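Local coordinates for putative cytoplasmic protein (Salmonella typhimurium LT2, PDB 2Q02) that is of unknown function but binds zinc in a xylose isomerase-like TIM barrel and may act as an isomerase, at residues 23-28 against 58-63; 65-70 against 97-102; 188-193 against 231-236. All blocks are in the same frame, centred on the assembly; numbering follows the deposited sequence.

Overall arrangement
The three contacts follow one another along the chain of an eight-stranded parallel barrel ringed by helices. Contact 1 packs helix 21-30 against helix 53-62 on the outside. Contact 2 joins neighbouring barrel strands 66-73 and 101-104. Because helix 53-62 is followed, after a short turn, by strand 66-73, these two touch: their centres are about 13 Å apart, and Phe25 packs on Leu65. Contact 3 sets the loop before strand 193-198 against helix 226-235, its centre about 30 Å from that of contact 1 and about 22 Å from that of contact 2. Together they sample the helical shell and barrel wall around the zinc site of Glu139, Asp170, His197 and Glu245.

Contact 1. Residues 23-28 against 58-63; sequences AFFRLV and NLAEKY
Phe25 of helix 21-30 reaches the backbone of helix 53-62, and both it and Arg26 meet Tyr63 at the end of that helix. The Phe25 ring is pushed edge-on against the backbone between Leu59 and Ala60: CE2 lies 3.5 Å from Ala60 N, and Leu59 C sits close to the ring plane. Leu59 CB, 3.8 Å from Phe25 CD2, and Ala60 CB border the same edge. With its CG trans to the carbonyl carbon (chi1 -77°), the ring projects across the gap between the helices, where Val36 and Leu38 of strand 35-39 and Leu65 also touch it.

Tyr63 turns one ring face to the backbone of helix 21-30. Phe25 CB packs on Tyr63 CD2 at 3.8 Å, and Arg26 CA makes a CH-pi contact over that face, 4.0 Å from the Tyr63 ring centroid and 23° off its normal, while Lys62 CG lies near the rim of the opposite face. Beyond CA, the Arg26 side chain runs alongside the tyrosine in the same direction; its CB is 3.7 Å from Tyr63 CE1. The guanidinium plane stands nearly perpendicular to the ring, 84° apart. Glu22, one turn before Arg26, hydrogen-bonds Tyr63 OH and helps fix the ring's outer end, and Lys62 NZ adds a weak bond. This is packing of adjacent outer helices in a TIM barrel, with the Phe25 ring between the helices and strand 35-39.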
ATOM      1  N   ALA A  23     -11.245  15.599  -8.520  1.00 44.99           N
ATOM      2  CA  ALA A  23     -10.390  15.562  -9.704  1.00 45.57           C
ATOM      3  C   ALA A  23      -9.653  14.223  -9.810  1.00 45.15           C
ATOM      4  O   ALA A  23      -9.494  13.669 -10.889  1.00 44.34           O
ATOM      5  CB  ALA A  23      -9.388  16.723  -9.670  1.00 44.70           C
ATOM      6  N   PHE A  24      -9.209  13.712  -8.669  1.00 45.31           N
ATOM      7  CA  PHE A  24      -8.502  12.438  -8.621  1.00 45.49           C
ATOM      8  C   PHE A  24      -9.446  11.285  -8.984  1.00 45.80           C
ATOM      9  O   PHE A  24      -9.123  10.454  -9.832  1.00 45.63           O
ATOM     10  CB  PHE A  24      -7.851  12.236  -7.248  1.00 44.82           C
ATOM     11  CG  PHE A  24      -7.367  10.848  -7.009  1.00 44.26           C
ATOM     12  CD1 PHE A  24      -6.451  10.271  -7.862  1.00 45.31           C
ATOM     13  CD2 PHE A  24      -7.820  10.114  -5.922  1.00 48.28           C
ATOM     14  CE1 PHE A  24      -6.000   8.985  -7.653  1.00 44.90           C
ATOM     15  CE2 PHE A  24      -7.363   8.818  -5.695  1.00 45.63           C
ATOM     16  CZ  PHE A  24      -6.459   8.253  -6.574  1.00 45.15           C
ATOM     17  N   PHE A  25     -10.622  11.267  -8.363  1.00 45.90           N
ATOM     18  CA  PHE A  25     -11.634  10.236  -8.622  1.00 45.98           C
ATOM     19  C   PHE A  25     -12.104  10.267 -10.071  1.00 45.56           C
ATOM     20  O   PHE A  25     -12.302   9.215 -10.681  1.00 45.78           O
ATOM     21  CB  PHE A  25     -12.863  10.416  -7.698  1.00 46.27           C
ATOM     22  CG  PHE A  25     -12.666   9.937  -6.258  1.00 46.70           C
ATOM     23  CD1 PHE A  25     -11.404   9.683  -5.722  1.00 44.35           C
ATOM     24  CD2 PHE A  25     -13.769   9.771  -5.430  1.00 47.05           C
ATOM     25  CE1 PHE A  25     -11.259   9.257  -4.415  1.00 43.32           C
ATOM     26  CE2 PHE A  25     -13.614   9.339  -4.119  1.00 46.01           C
ATOM     27  CZ  PHE A  25     -12.361   9.089  -3.620  1.00 43.22           C
ATOM     28  N   ARG A  26     -12.286  11.474 -10.606  1.00 45.82           N
ATOM     29  CA  ARG A  26     -12.766  11.664 -11.982  1.00 46.63           C
ATOM     30  C   ARG A  26     -11.738  11.105 -12.983  1.00 45.76           C
ATOM     31  O   ARG A  26     -12.107  10.489 -13.981  1.00 45.67           O
ATOM     32  CB  ARG A  26     -13.088  13.152 -12.256  1.00 45.97           C
ATOM     33  CG  ARG A  26     -13.665  13.427 -13.651  1.00 48.27           C
ATOM     34  CD  ARG A  26     -14.149  14.869 -13.823  1.00 50.39           C
ATOM     35  NE  ARG A  26     -13.131  15.836 -13.403  1.00 57.61           N
ATOM     36  CZ  ARG A  26     -13.332  16.897 -12.611  1.00 58.77           C
ATOM     37  NH1 ARG A  26     -14.545  17.211 -12.145  1.00 56.99           N
ATOM     38  NH2 ARG A  26     -12.296  17.677 -12.300  1.00 58.57           N
ATOM     39  N   LEU A  27     -10.454  11.297 -12.691  1.00 45.69           N
ATOM     40  CA  LEU A  27      -9.363  10.767 -13.520  1.00 46.14           C
ATOM     41  C   LEU A  27      -9.374   9.236 -13.541  1.00 45.91           C
ATOM     42  O   LEU A  27      -9.311   8.622 -14.618  1.00 45.27           O
ATOM     43  CB  LEU A  27      -8.017  11.300 -13.005  1.00 45.56           C
ATOM     44  CG  LEU A  27      -6.719  10.932 -13.713  1.00 43.13           C
ATOM     45  CD1 LEU A  27      -5.703  12.013 -13.431  1.00 41.55           C
ATOM     46  CD2 LEU A  27      -6.215   9.572 -13.267  1.00 41.78           C
ATOM     47  N   VAL A  28      -9.472   8.632 -12.354  1.00 45.94           N
ATOM     48  CA  VAL A  28      -9.492   7.172 -12.220  1.00 45.56           C
ATOM     49  C   VAL A  28     -10.686   6.559 -12.982  1.00 45.80           C
ATOM     50  O   VAL A  28     -10.545   5.510 -13.616  1.00 45.87           O
ATOM     51  CB  VAL A  28      -9.508   6.744 -10.735  1.00 46.15           C
ATOM     52  CG1 VAL A  28      -9.698   5.232 -10.592  1.00 44.35           C
ATOM     53  CG2 VAL A  28      -8.234   7.184 -10.038  1.00 44.67           C
ATOM     54  N   ASN A  58     -20.155   9.999  -1.411  1.00 45.55           N
ATOM     55  CA  ASN A  58     -20.927  10.360  -2.609  1.00 45.62           C
ATOM     56  C   ASN A  58     -20.071  10.487  -3.858  1.00 45.40           C
ATOM     57  O   ASN A  58     -20.512  10.094  -4.941  1.00 45.33           O
ATOM     58  CB  ASN A  58     -21.697  11.665  -2.399  1.00 44.99           C
ATOM     59  CG  ASN A  58     -22.775  11.540  -1.332  1.00 47.92           C
ATOM     60  OD1 ASN A  58     -22.896  10.510  -0.664  1.00 49.75           O
ATOM     61  ND2 ASN A  58     -23.558  12.591  -1.164  1.00 46.05           N
ATOM     62  N   LEU A  59     -18.862  11.032  -3.698  1.00 45.45           N
ATOM     63  CA  LEU A  59     -17.897  11.137  -4.793  1.00 45.24           C
ATOM     64  C   LEU A  59     -17.478   9.751  -5.279  1.00 45.13           C
ATOM     65  O   LEU A  59     -17.539   9.449  -6.477  1.00 45.37           O
ATOM     66  CB  LEU A  59     -16.670  11.954  -4.357  1.00 45.09           C
ATOM     67  CG  LEU A  59     -16.887  13.470  -4.200  1.00 44.98           C
ATOM     68  CD1 LEU A  59     -15.616  14.144  -3.727  1.00 44.75           C
ATOM     69  CD2 LEU A  59     -17.364  14.113  -5.487  1.00 46.73           C
ATOM     70  N   ALA A  60     -17.085   8.896  -4.349  1.00 45.10           N
ATOM     71  CA  ALA A  60     -16.684   7.536  -4.696  1.00 45.83           C
ATOM     72  C   ALA A  60     -17.782   6.821  -5.453  1.00 46.54           C
ATOM     73  O   ALA A  60     -17.521   6.151  -6.442  1.00 47.25           O
ATOM     74  CB  ALA A  60     -16.328   6.765  -3.460  1.00 46.94           C
ATOM     75  N   GLU A  61     -19.012   6.986  -4.987  1.00 46.73           N
ATOM     76  CA  GLU A  61     -20.175   6.349  -5.591  1.00 47.43           C
ATOM     77  C   GLU A  61     -20.537   6.971  -6.957  1.00 46.55           C
ATOM     78  O   GLU A  61     -20.984   6.270  -7.870  1.00 46.24           O
ATOM     79  CB  GLU A  61     -21.340   6.431  -4.615  1.00 47.14           C
ATOM     80  CG  GLU A  61     -22.624   5.771  -5.105  1.00 52.27           C
ATOM     81  CD  GLU A  61     -23.759   5.844  -4.077  1.00 53.21           C
ATOM     82  OE1 GLU A  61     -23.458   5.917  -2.848  1.00 60.77           O
ATOM     83  OE2 GLU A  61     -24.945   5.815  -4.498  1.00 60.16           O
ATOM     84  N   LYS A  62     -20.335   8.280  -7.084  1.00 45.97           N
ATOM     85  CA  LYS A  62     -20.557   9.014  -8.340  1.00 46.25           C
ATOM     86  C   LYS A  62     -19.636   8.546  -9.475  1.00 45.99           C
ATOM     87  O   LYS A  62     -20.044   8.511 -10.643  1.00 45.78           O
ATOM     88  CB  LYS A  62     -20.340  10.513  -8.069  1.00 45.79           C
ATOM     89  CG  LYS A  62     -20.501  11.455  -9.232  1.00 45.51           C
ATOM     90  CD  LYS A  62     -20.281  12.884  -8.754  1.00 46.38           C
ATOM     91  CE  LYS A  62     -20.882  13.901  -9.703  1.00 50.40           C
ATOM     92  NZ  LYS A  62     -20.062  14.011 -10.919  1.00 47.09           N
ATOM     93  N   TYR A  63     -18.399   8.196  -9.118  1.00 45.79           N
ATOM     94  CA  TYR A  63     -17.404   7.750 -10.091  1.00 45.37           C
ATOM     95  C   TYR A  63     -17.201   6.228 -10.064  1.00 45.41           C
ATOM     96  O   TYR A  63     -16.281   5.706 -10.687  1.00 45.87           O
ATOM     97  CB  TYR A  63     -16.091   8.506  -9.868  1.00 44.39           C
ATOM     98  CG  TYR A  63     -16.257   9.983 -10.124  1.00 43.04           C
ATOM     99  CD1 TYR A  63     -16.338  10.469 -11.420  1.00 44.75           C
ATOM    100  CD2 TYR A  63     -16.366  10.886  -9.080  1.00 41.21           C
ATOM    101  CE1 TYR A  63     -16.497  11.827 -11.674  1.00 46.01           C
ATOM    102  CE2 TYR A  63     -16.537  12.241  -9.320  1.00 43.23           C
ATOM    103  CZ  TYR A  63     -16.600  12.709 -10.620  1.00 45.06           C
ATOM    104  OH  TYR A  63     -16.768  14.050 -10.875  1.00 41.76           O
TER

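Contact 2. Residues 65-70 against 97-102; sequences LEIVTI and VGARAL
Within the beta-alpha-beta unit of strand 66-73, helix 81-97 and strand 101-104, Ile67 and Ile70 pack on the residues that end the helix and lead into the second strand. The helix closes in a Schellman motif with Gly98, at positive phi, as C-prime residue. From there the backbones pair in parallel: Ile70 N bonds Ala101 O at 2.9 Å, whereas Ala101 N to Val68 O and Arg100 N to Ile67 O are weak.

On the face carrying Ile70 and Leu102, Ile70 meets Val97 tip to tip, CD1 to CG2 4.0 Å. Ile67 crosses Val97 at about a right angle, its CD1 lying 3.9 Å from Val97 CB, and its CG2 touches Ala99 CB at 3.7 Å. Leu102 CD1 comes within 3.5 Å of Ile70 O.

Toward the barrel interior, Thr69 CG2 stands beside Ala101 CB, 4.0 Å away. Thr69 OG1 hydrogen-bonds Glu37, and the threonine side chain is about 5 Å from that of zinc ligand His197. Arg100 CG is trans to the backbone N (chi1 -176°), which carries the chain along Val68 to Glu66. Arg100 NH1 and Glu66 OE2, 3.3 Å apart, form a salt bridge whose hydrogen bond is weak, the two group planes 76° apart; Val68 CG1 lies over the rim of one guanidinium face. Such a right-handed crossover, with its helix packed outside adjacent parallel strands, is the repeating unit of the TIM barrel.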
ATOM      1  N   LEU A  65     -16.278   4.021  -7.713  1.00 46.14           N
ATOM      2  CA  LEU A  65     -14.997   3.606  -7.132  1.00 45.43           C
ATOM      3  C   LEU A  65     -15.179   2.977  -5.775  1.00 45.71           C
ATOM      4  O   LEU A  65     -16.006   3.428  -4.976  1.00 46.19           O
ATOM      5  CB  LEU A  65     -14.052   4.794  -6.967  1.00 44.58           C
ATOM      6  CG  LEU A  65     -13.838   5.637  -8.221  1.00 46.23           C
ATOM      7  CD1 LEU A  65     -12.880   6.777  -7.915  1.00 47.91           C
ATOM      8  CD2 LEU A  65     -13.333   4.790  -9.384  1.00 47.14           C
ATOM      9  N   GLU A  66     -14.404   1.927  -5.528  1.00 46.60           N
ATOM     10  CA  GLU A  66     -14.211   1.376  -4.189  1.00 46.93           C
ATOM     11  C   GLU A  66     -12.951   1.983  -3.591  1.00 46.26           C
ATOM     12  O   GLU A  66     -11.892   1.930  -4.193  1.00 45.55           O
ATOM     13  CB  GLU A  66     -14.059  -0.152  -4.240  1.00 46.02           C
ATOM     14  CG  GLU A  66     -13.332  -0.749  -3.023  1.00 52.04           C
ATOM     15  CD  GLU A  66     -13.478  -2.277  -2.876  1.00 52.26           C
ATOM     16  OE1 GLU A  66     -13.263  -3.023  -3.871  1.00 57.40           O
ATOM     17  OE2 GLU A  66     -13.790  -2.726  -1.737  1.00 57.95           O
ATOM     18  N   ILE A  67     -13.056   2.544  -2.393  1.00 46.20           N
ATOM     19  CA  ILE A  67     -11.875   2.965  -1.656  1.00 46.04           C
ATOM     20  C   ILE A  67     -11.353   1.733  -0.926  1.00 46.05           C
ATOM     21  O   ILE A  67     -11.963   1.278   0.028  1.00 46.40           O
ATOM     22  CB  ILE A  67     -12.204   4.089  -0.662  1.00 46.11           C
ATOM     23  CG1 ILE A  67     -12.708   5.322  -1.422  1.00 46.06           C
ATOM     24  CG2 ILE A  67     -10.962   4.414   0.210  1.00 46.56           C
ATOM     25  CD1 ILE A  67     -13.313   6.385  -0.552  1.00 45.41           C
ATOM     26  N   VAL A  68     -10.238   1.182  -1.383  1.00 46.18           N
ATOM     27  CA  VAL A  68      -9.776  -0.113  -0.901  1.00 45.71           C
ATOM     28  C   VAL A  68      -9.041   0.024   0.417  1.00 45.94           C
ATOM     29  O   VAL A  68      -9.284  -0.755   1.337  1.00 45.96           O
ATOM     30  CB  VAL A  68      -8.847  -0.832  -1.919  1.00 47.26           C
ATOM     31  CG1 VAL A  68      -8.359  -2.153  -1.346  1.00 47.42           C
ATOM     32  CG2 VAL A  68      -9.557  -1.039  -3.294  1.00 46.65           C
ATOM     33  N   THR A  69      -8.127   0.983   0.522  1.00 45.69           N
ATOM     34  CA  THR A  69      -7.479   1.214   1.820  1.00 45.87           C
ATOM     35  C   THR A  69      -7.304   2.670   2.140  1.00 46.28           C
ATOM     36  O   THR A  69      -7.461   3.541   1.282  1.00 45.68           O
ATOM     37  CB  THR A  69      -6.047   0.575   1.942  1.00 46.56           C
ATOM     38  OG1 THR A  69      -5.067   1.462   1.389  1.00 47.46           O
ATOM     39  CG2 THR A  69      -5.961  -0.767   1.237  1.00 49.36           C
ATOM     40  N   ILE A  70      -6.957   2.893   3.406  1.00 46.42           N
ATOM     41  CA  ILE A  70      -6.328   4.122   3.841  1.00 46.62           C
ATOM     42  C   ILE A  70      -4.899   3.831   4.289  1.00 45.61           C
ATOM     43  O   ILE A  70      -4.634   2.845   4.957  1.00 47.01           O
ATOM     44  CB  ILE A  70      -7.162   4.778   4.948  1.00 46.96           C
ATOM     45  CG1 ILE A  70      -8.474   5.290   4.320  1.00 49.43           C
ATOM     46  CG2 ILE A  70      -6.382   5.910   5.615  1.00 45.87           C
ATOM     47  CD1 ILE A  70      -9.455   5.825   5.304  1.00 50.51           C
ATOM     48  N   VAL A  97     -15.488   7.021   5.144  1.00 45.86           N
ATOM     49  CA  VAL A  97     -15.407   7.085   3.662  1.00 45.69           C
ATOM     50  C   VAL A  97     -15.823   5.777   3.001  1.00 45.45           C
ATOM     51  O   VAL A  97     -16.012   5.732   1.800  1.00 46.18           O
ATOM     52  CB  VAL A  97     -14.001   7.495   3.134  1.00 45.66           C
ATOM     53  CG1 VAL A  97     -13.587   8.845   3.727  1.00 46.84           C
ATOM     54  CG2 VAL A  97     -12.956   6.403   3.393  1.00 44.88           C
ATOM     55  N   GLY A  98     -15.956   4.716   3.790  1.00 45.32           N
ATOM     56  CA  GLY A  98     -16.284   3.393   3.262  1.00 45.54           C
ATOM     57  C   GLY A  98     -15.057   2.597   2.827  1.00 46.09           C
ATOM     58  O   GLY A  98     -15.157   1.713   1.960  1.00 45.90           O
ATOM     59  N   ALA A  99     -13.902   2.894   3.429  1.00 45.92           N
ATOM     60  CA  ALA A  99     -12.680   2.162   3.131  1.00 45.92           C
ATOM     61  C   ALA A  99     -12.719   0.765   3.764  1.00 46.16           C
ATOM     62  O   ALA A  99     -13.125   0.575   4.921  1.00 47.28           O
ATOM     63  CB  ALA A  99     -11.471   2.918   3.603  1.00 45.92           C
ATOM     64  N   ARG A 100     -12.282  -0.208   2.986  1.00 46.64           N
ATOM     65  CA  ARG A 100     -12.301  -1.607   3.377  1.00 47.73           C
ATOM     66  C   ARG A 100     -11.218  -1.919   4.418  1.00 46.50           C
ATOM     67  O   ARG A 100     -11.432  -2.692   5.348  1.00 45.16           O
ATOM     68  CB  ARG A 100     -12.027  -2.445   2.118  1.00 48.74           C
ATOM     69  CG  ARG A 100     -12.099  -3.952   2.316  1.00 52.44           C
ATOM     70  CD  ARG A 100     -12.279  -4.666   0.945  1.00 53.51           C
ATOM     71  NE  ARG A 100     -11.024  -5.213   0.404  1.00 56.29           N
ATOM     72  CZ  ARG A 100     -10.822  -5.523  -0.875  1.00 54.71           C
ATOM     73  NH1 ARG A 100     -11.758  -5.330  -1.801  1.00 56.88           N
ATOM     74  NH2 ARG A 100      -9.660  -6.027  -1.235  1.00 61.58           N
ATOM     75  N   ALA A 101     -10.051  -1.320   4.232  1.00 45.29           N
ATOM     76  CA  ALA A 101      -8.888  -1.677   5.012  1.00 45.51           C
ATOM     77  C   ALA A 101      -8.116  -0.425   5.454  1.00 45.89           C
ATOM     78  O   ALA A 101      -8.227   0.663   4.834  1.00 44.19           O
ATOM     79  CB  ALA A 101      -7.973  -2.600   4.183  1.00 44.47           C
ATOM     80  N   LEU A 102      -7.346  -0.589   6.532  1.00 45.36           N
ATOM     81  CA  LEU A 102      -6.382   0.420   6.945  1.00 45.34           C
ATOM     82  C   LEU A 102      -5.009  -0.247   7.021  1.00 46.23           C
ATOM     83  O   LEU A 102      -4.848  -1.381   7.529  1.00 45.21           O
ATOM     84  CB  LEU A 102      -6.775   1.069   8.275  1.00 46.53           C
ATOM     85  CG  LEU A 102      -5.816   1.997   9.029  1.00 45.18           C
ATOM     86  CD1 LEU A 102      -5.601   3.284   8.274  1.00 47.78           C
ATOM     87  CD2 LEU A 102      -6.361   2.294  10.393  1.00 44.95           C
TER

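Contact 3. Residues 188-193 against 231-236; sequences IDISAI and QRLENM
Apolar packing alone joins Ile188, Ile190 and Ile193 to Leu233 and Met236, a selenomethionine; no hydrogen bond passes between the two segments. Ile190 is the central side chain, and its longer branch touches both of these partners: CD1 meets Leu233 CD2 at 3.3 Å, and CG1 meets the terminal CE of Met236 at 3.4 Å. Both pairs cross at a slant. The Ile190 branch lies trans to the carbonyl carbon (chi1 -76°), a setting that carries it out toward the helix. Met236 bends at its last torsion (chi3 60°), bringing CE toward Ile188 and Ile190 of the loop; it touches Ile188 CG2 at 3.3 Å with the two side chains nearly perpendicular. These carbon contacts are tight, and values so short carry some uncertainty at 2.40 Å resolution. Leu233 CD2 reaches further in, to Ile193 CD1 at 4.1 Å, and thereby spans two of the isoleucines.

Polar interactions lie within each segment or lead outward. In the loop, Ser191 OG donates to Asp189 OD1 over 3.2 Å, approaching from above the carboxylate plane, and Ala192 N bonds Asp189 O at 3.1 Å across the short 3-10 turn. Charged groups of the helix look to other partners: Arg232 forms a salt bridge with Glu181, and Glu234 with Arg239 and Arg8.

Around this apolar layer, Tyr238 touches Ile190, Ile193 and Leu233, while Leu169 of strand 166-170 touches Ile193 and Leu233. Helix 151-161 borders Ile188 through Ala151, Val152 and Gln155, so the loop leading into strand 193-198 is packed between that helix and helix 226-235.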
ATOM      1  N   ILE A 188       6.355 -18.090   1.696  1.00 47.78           N
ATOM      2  CA  ILE A 188       5.264 -17.110   1.662  1.00 46.94           C
ATOM      3  C   ILE A 188       3.916 -17.761   1.407  1.00 45.87           C
ATOM      4  O   ILE A 188       3.792 -18.671   0.586  1.00 43.70           O
ATOM      5  CB  ILE A 188       5.495 -15.980   0.610  1.00 47.88           C
ATOM      6  CG1 ILE A 188       4.666 -14.739   0.973  1.00 47.81           C
ATOM      7  CG2 ILE A 188       5.190 -16.460  -0.822  1.00 48.14           C
ATOM      8  CD1 ILE A 188       5.279 -13.914   2.089  1.00 48.92           C
ATOM      9  N   ASP A 189       2.907 -17.271   2.114  1.00 46.53           N
ATOM     10  CA  ASP A 189       1.536 -17.689   1.873  1.00 48.21           C
ATOM     11  C   ASP A 189       0.797 -16.642   1.025  1.00 47.54           C
ATOM     12  O   ASP A 189       0.486 -15.543   1.502  1.00 44.93           O
ATOM     13  CB  ASP A 189       0.822 -17.916   3.200  1.00 48.70           C
ATOM     14  CG  ASP A 189      -0.263 -18.932   3.092  1.00 51.95           C
ATOM     15  OD1 ASP A 189      -0.773 -19.129   1.958  1.00 53.74           O
ATOM     16  OD2 ASP A 189      -0.589 -19.539   4.144  1.00 57.62           O
ATOM     17  N   ILE A 190       0.549 -16.993  -0.235  1.00 48.46           N
ATOM     18  CA  ILE A 190      -0.048 -16.082  -1.221  1.00 49.20           C
ATOM     19  C   ILE A 190      -1.450 -15.666  -0.835  1.00 49.60           C
ATOM     20  O   ILE A 190      -1.861 -14.519  -1.063  1.00 51.77           O
ATOM     21  CB  ILE A 190      -0.102 -16.743  -2.607  1.00 49.78           C
ATOM     22  CG1 ILE A 190       1.292 -16.731  -3.239  1.00 51.15           C
ATOM     23  CG2 ILE A 190      -1.156 -16.090  -3.533  1.00 50.63           C
ATOM     24  CD1 ILE A 190       1.891 -15.321  -3.514  1.00 53.37           C
ATOM     25  N   SER A 191      -2.174 -16.601  -0.242  1.00 49.18           N
ATOM     26  CA  SER A 191      -3.535 -16.358   0.185  1.00 49.25           C
ATOM     27  C   SER A 191      -3.617 -15.329   1.318  1.00 48.03           C
ATOM     28  O   SER A 191      -4.670 -14.725   1.514  1.00 48.89           O
ATOM     29  CB  SER A 191      -4.185 -17.683   0.621  1.00 50.41           C
ATOM     30  OG  SER A 191      -3.813 -18.014   1.957  1.00 56.98           O
ATOM     31  N   ALA A 192      -2.523 -15.148   2.060  1.00 47.09           N
ATOM     32  CA  ALA A 192      -2.465 -14.212   3.203  1.00 47.06           C
ATOM     33  C   ALA A 192      -1.774 -12.899   2.853  1.00 47.18           C
ATOM     34  O   ALA A 192      -1.332 -12.151   3.757  1.00 46.74           O
ATOM     35  CB  ALA A 192      -1.738 -14.856   4.372  1.00 46.09           C
ATOM     36  N   ILE A 193      -1.657 -12.648   1.552  1.00 45.99           N
ATOM     37  CA  ILE A 193      -1.202 -11.369   1.022  1.00 46.97           C
ATOM     38  C   ILE A 193      -2.480 -10.637   0.623  1.00 46.75           C
ATOM     39  O   ILE A 193      -3.192 -11.082  -0.293  1.00 46.89           O
ATOM     40  CB  ILE A 193      -0.288 -11.565  -0.225  1.00 46.06           C
ATOM     41  CG1 ILE A 193       1.075 -12.112   0.185  1.00 44.79           C
ATOM     42  CG2 ILE A 193      -0.085 -10.248  -0.992  1.00 47.98           C
ATOM     43  CD1 ILE A 193       1.882 -12.615  -0.995  1.00 49.83           C
ATOM     44  N   GLN A 231       4.801 -11.513 -12.002  1.00 45.61           N
ATOM     45  CA  GLN A 231       4.670 -12.773 -12.741  1.00 44.83           C
ATOM     46  C   GLN A 231       4.745 -13.959 -11.786  1.00 45.35           C
ATOM     47  O   GLN A 231       4.034 -14.961 -11.949  1.00 46.13           O
ATOM     48  CB  GLN A 231       5.732 -12.885 -13.845  1.00 44.06           C
ATOM     49  CG  GLN A 231       5.470 -14.011 -14.853  1.00 44.58           C
ATOM     50  N   ARG A 232       5.585 -13.837 -10.767  1.00 45.33           N
ATOM     51  CA  ARG A 232       5.691 -14.885  -9.777  1.00 45.39           C
ATOM     52  C   ARG A 232       4.394 -15.029  -8.974  1.00 45.51           C
ATOM     53  O   ARG A 232       3.893 -16.154  -8.775  1.00 44.30           O
ATOM     54  CB  ARG A 232       6.856 -14.600  -8.845  1.00 45.03           C
ATOM     55  CG  ARG A 232       6.996 -15.645  -7.764  1.00 47.06           C
ATOM     56  CD  ARG A 232       8.322 -15.526  -7.059  1.00 49.84           C
ATOM     57  NE  ARG A 232       8.550 -14.206  -6.435  1.00 49.29           N
ATOM     58  CZ  ARG A 232       9.732 -13.832  -5.943  1.00 47.62           C
ATOM     59  NH1 ARG A 232      10.767 -14.681  -6.009  1.00 49.46           N
ATOM     60  NH2 ARG A 232       9.892 -12.628  -5.397  1.00 47.45           N
ATOM     61  N   LEU A 233       3.869 -13.891  -8.511  1.00 44.15           N
ATOM     62  CA  LEU A 233       2.619 -13.858  -7.758  1.00 43.59           C
ATOM     63  C   LEU A 233       1.505 -14.496  -8.561  1.00 43.42           C
ATOM     64  O   LEU A 233       0.733 -15.313  -8.034  1.00 42.79           O
ATOM     65  CB  LEU A 233       2.248 -12.422  -7.368  1.00 43.96           C
ATOM     66  CG  LEU A 233       3.117 -11.800  -6.258  1.00 45.32           C
ATOM     67  CD1 LEU A 233       2.860 -10.306  -6.061  1.00 43.57           C
ATOM     68  CD2 LEU A 233       2.905 -12.531  -4.961  1.00 46.24           C
ATOM     69  N   GLU A 234       1.442 -14.141  -9.844  1.00 42.85           N
ATOM     70  CA  GLU A 234       0.463 -14.737 -10.748  1.00 43.88           C
ATOM     71  C   GLU A 234       0.633 -16.252 -10.879  1.00 43.63           C
ATOM     72  O   GLU A 234      -0.358 -17.000 -10.879  1.00 42.26           O
ATOM     73  CB  GLU A 234       0.526 -14.093 -12.137  1.00 43.74           C
ATOM     74  CG  GLU A 234      -0.060 -12.688 -12.223  1.00 45.12           C
ATOM     75  CD  GLU A 234      -1.423 -12.565 -11.560  1.00 46.03           C
ATOM     76  OE1 GLU A 234      -2.432 -13.041 -12.137  1.00 42.69           O
ATOM     77  OE2 GLU A 234      -1.468 -11.973 -10.461  1.00 42.20           O
ATOM     78  N   ASN A 235       1.884 -16.693 -10.993  1.00 44.02           N
ATOM     79  CA  ASN A 235       2.179 -18.111 -11.139  1.00 44.76           C
ATOM     80  C   ASN A 235       1.892 -18.884  -9.852  1.00 46.00           C
ATOM     81  O   ASN A 235       1.442 -20.034  -9.912  1.00 46.78           O
ATOM     82  CB  ASN A 235       3.613 -18.316 -11.619  1.00 44.43           C
ATOM     83  CG  ASN A 235       3.797 -17.902 -13.078  1.00 46.45           C
ATOM     84  OD1 ASN A 235       2.980 -18.228 -13.940  1.00 46.47           O
ATOM     85  ND2 ASN A 235       4.862 -17.176 -13.352  1.00 51.31           N
HETATM   86  N   MSE A 236       2.104 -18.235  -8.699  1.00 46.51           N
HETATM   87  CA  MSE A 236       1.814 -18.842  -7.394  1.00 46.15           C
HETATM   88  C   MSE A 236       0.347 -18.677  -6.955  1.00 45.91           C
HETATM   89  O   MSE A 236      -0.030 -19.116  -5.862  1.00 46.37           O
HETATM   90  CB  MSE A 236       2.731 -18.269  -6.334  1.00 45.19           C
HETATM   91  CG  MSE A 236       4.226 -18.556  -6.506  1.00 44.45           C
HETATM   92 SE   MSE A 236       5.206 -17.435  -5.168  0.75 49.30          SE
HETATM   93  CE  MSE A 236       4.424 -18.146  -3.529  1.00 51.43           C
TER